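PDB 2P2W: citrate synthase from Thermotoga maritima, which probably catalyses the condensation of oxaloacetate with acetyl-CoA, with hydrolysis to citrate and CoA, in the tricarboxylic acid cycle. Local coordinates for residues 226-231 and 277-282. Sequence-based numbering, arbitrary orientation.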
loop_
_atom_site.group_PDB
_atom_site.type_symbol
_atom_site.label_atom_id
_atom_site.label_comp_id
_atom_site.label_asym_id
_atom_site.label_seq_id
_atom_site.Cartn_x
_atom_site.Cartn_y
_atom_site.Cartn_z
ATOM N N GLY A 226 -21.973 -19.653 18.909
ATOM C CA GLY A 226 -22.198 -20.133 20.262
ATOM C C GLY A 226 -21.826 -21.559 20.596
ATOM O O GLY A 226 -21.160 -21.799 21.604
ATOM N N SER A 227 -22.267 -22.513 19.782
ATOM C CA SER A 227 -21.946 -23.909 20.047
ATOM C C SER A 227 -22.156 -24.771 18.819
ATOM O O SER A 227 -22.732 -24.327 17.823
ATOM C CB SER A 227 -22.816 -24.457 21.174
ATOM O OG SER A 227 -24.130 -24.703 20.709
ATOM N N GLU A 228 -21.696 -26.011 18.918
ATOM C CA GLU A 228 -21.813 -26.976 17.841
ATOM C C GLU A 228 -23.269 -27.230 17.465
ATOM O O GLU A 228 -23.568 -27.560 16.323
ATOM C CB GLU A 228 -21.164 -28.305 18.249
ATOM C CG GLU A 228 -19.708 -28.208 18.679
ATOM C CD GLU A 228 -19.535 -27.981 20.178
ATOM O OE1 GLU A 228 -20.080 -26.993 20.710
ATOM O OE2 GLU A 228 -18.840 -28.796 20.823
ATOM N N ASP A 229 -24.174 -27.078 18.428
ATOM C CA ASP A 229 -25.592 -27.321 18.180
ATOM C C ASP A 229 -26.245 -26.263 17.302
ATOM O O ASP A 229 -27.278 -26.517 16.685
ATOM C CB ASP A 229 -26.370 -27.391 19.499
ATOM C CG ASP A 229 -25.856 -28.471 20.430
ATOM O OD1 ASP A 229 -25.563 -29.585 19.947
ATOM O OD2 ASP A 229 -25.762 -28.210 21.649
ATOM N N ARG A 230 -25.641 -25.080 17.246
ATOM C CA ARG A 230 -26.196 -23.977 16.477
ATOM C C ARG A 230 -25.526 -23.726 15.124
ATOM O O ARG A 230 -25.887 -22.782 14.420
ATOM C CB ARG A 230 -26.142 -22.708 17.333
ATOM C CG ARG A 230 -26.911 -22.830 18.647
ATOM C CD ARG A 230 -26.496 -21.764 19.655
ATOM N NE ARG A 230 -26.787 -20.411 19.195
ATOM C CZ ARG A 230 -27.967 -19.810 19.316
ATOM N NH1 ARG A 230 -28.983 -20.440 19.895
ATOM N NH2 ARG A 230 -28.130 -18.577 18.853
ATOM N N VAL A 231 -24.566 -24.568 14.756
ATOM C CA VAL A 231 -23.858 -24.404 13.487
ATOM C C VAL A 231 -24.769 -24.442 12.258
ATOM O O VAL A 231 -24.744 -23.530 11.434
ATOM C CB VAL A 231 -22.738 -25.465 13.337
ATOM C CG1 VAL A 231 -22.248 -25.528 11.895
ATOM C CG2 VAL A 231 -21.576 -25.110 14.251
ATOM N N PHE A 277 -12.229 -24.035 19.274
ATOM C CA PHE A 277 -11.848 -25.095 18.359
ATOM C C PHE A 277 -13.023 -26.030 18.076
ATOM O O PHE A 277 -13.258 -26.397 16.926
ATOM C CB PHE A 277 -10.671 -25.900 18.920
ATOM C CG PHE A 277 -10.257 -27.049 18.044
ATOM C CD1 PHE A 277 -9.843 -26.827 16.732
ATOM C CD2 PHE A 277 -10.291 -28.355 18.524
ATOM C CE1 PHE A 277 -9.468 -27.893 15.908
ATOM C CE2 PHE A 277 -9.920 -29.424 17.711
ATOM C CZ PHE A 277 -9.507 -29.194 16.400
ATOM N N ARG A 278 -13.762 -26.407 19.116
ATOM C CA ARG A 278 -14.903 -27.311 18.945
ATOM C C ARG A 278 -15.904 -26.723 17.950
ATOM O O ARG A 278 -16.411 -27.424 17.075
ATOM C CB ARG A 278 -15.618 -27.557 20.282
ATOM C CG ARG A 278 -14.795 -28.242 21.381
ATOM C CD ARG A 278 -14.518 -29.714 21.096
ATOM N NE ARG A 278 -13.897 -30.400 22.238
ATOM C CZ ARG A 278 -14.559 -30.923 23.270
ATOM N NH1 ARG A 278 -15.882 -30.855 23.329
ATOM N NH2 ARG A 278 -13.892 -31.515 24.255
ATOM N N ILE A 279 -16.193 -25.435 18.093
ATOM C CA ILE A 279 -17.143 -24.777 17.200
ATOM C C ILE A 279 -16.607 -24.724 15.765
ATOM O O ILE A 279 -17.321 -25.041 14.813
ATOM C CB ILE A 279 -17.462 -23.342 17.695
ATOM C CG1 ILE A 279 -18.080 -23.409 19.097
ATOM C CG2 ILE A 279 -18.431 -22.649 16.732
ATOM C CD1 ILE A 279 -18.240 -22.060 19.782
ATOM N N ALA A 280 -15.347 -24.330 15.617
ATOM C CA ALA A 280 -14.724 -24.234 14.295
ATOM C C ALA A 280 -14.687 -25.598 13.600
ATOM O O ALA A 280 -14.898 -25.707 12.385
ATOM C CB ALA A 280 -13.309 -23.681 14.434
ATOM N N SER A 281 -14.411 -26.638 14.377
ATOM C CA SER A 281 -14.347 -27.986 13.831
ATOM C C SER A 281 -15.730 -28.427 13.362
ATOM O O SER A 281 -15.867 -29.064 12.315
ATOM C CB SER A 281 -13.814 -28.954 14.889
ATOM O OG SER A 281 -13.487 -30.200 14.303
ATOM N N LYS A 282 -16.755 -28.085 14.140
ATOM C CA LYS A 282 -18.123 -28.453 13.790
ATOM C C LYS A 282 -18.576 -27.679 12.556
ATOM O O LYS A 282 -19.315 -28.201 11.718
ATOM C CB LYS A 282 -19.064 -28.156 14.957
ATOM C CG LYS A 282 -20.481 -28.679 14.758
ATOM C CD LYS A 282 -20.492 -30.195 14.630
ATOM C CE LYS A 282 -21.904 -30.745 14.715
ATOM N NZ LYS A 282 -21.898 -32.229 14.684
#
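Glu-228 lies against the side of helix 275-289, on Arg-278 and Lys-282. Its CB rests on Lys-282, with CG of that lysine 3.6 Å from Glu-228 CB. The next atom, Glu-228 CG, lies 3.7 Å from Arg-278 O and also touches Lys-282 CB. The chain then bends at chi2 (91°), which turns the carboxylate back along the helix toward its N-terminal end. There Glu-228 CD and OE2 pack on the aliphatic start of Arg-278, with OE2 3.5 Å from Arg-278 CB. OE2 stays 4.4 Å from Arg-278 NH1, too far for a salt bridge, and the carboxylate and guanidinium planes are 63° apart. The other oxygen, OE1, forms a salt bridge with Lys-275 in the first turn of the same helix. Arg-278 forms a salt bridge with Asp-273 through NH2 and a hydrogen bond from NE to Pro-272 O.

In this largely helical citrate synthase fold, segment 226-231 spans the short loop after helix 214-225 and the first residue of helix 231-241. Gly-226 is the first residue past helix 214-225 and has positive phi, and its O meets Ile-279 CD1 at 3.5 Å. Ile-279 also reaches Leu-222 of that helix. Val-231 CG2 also approaches Lys-282 CG, at 3.8 Å, about a right angle away from Glu-228 CB. Lys-282 NZ forms a salt bridge with Glu-285 one turn on.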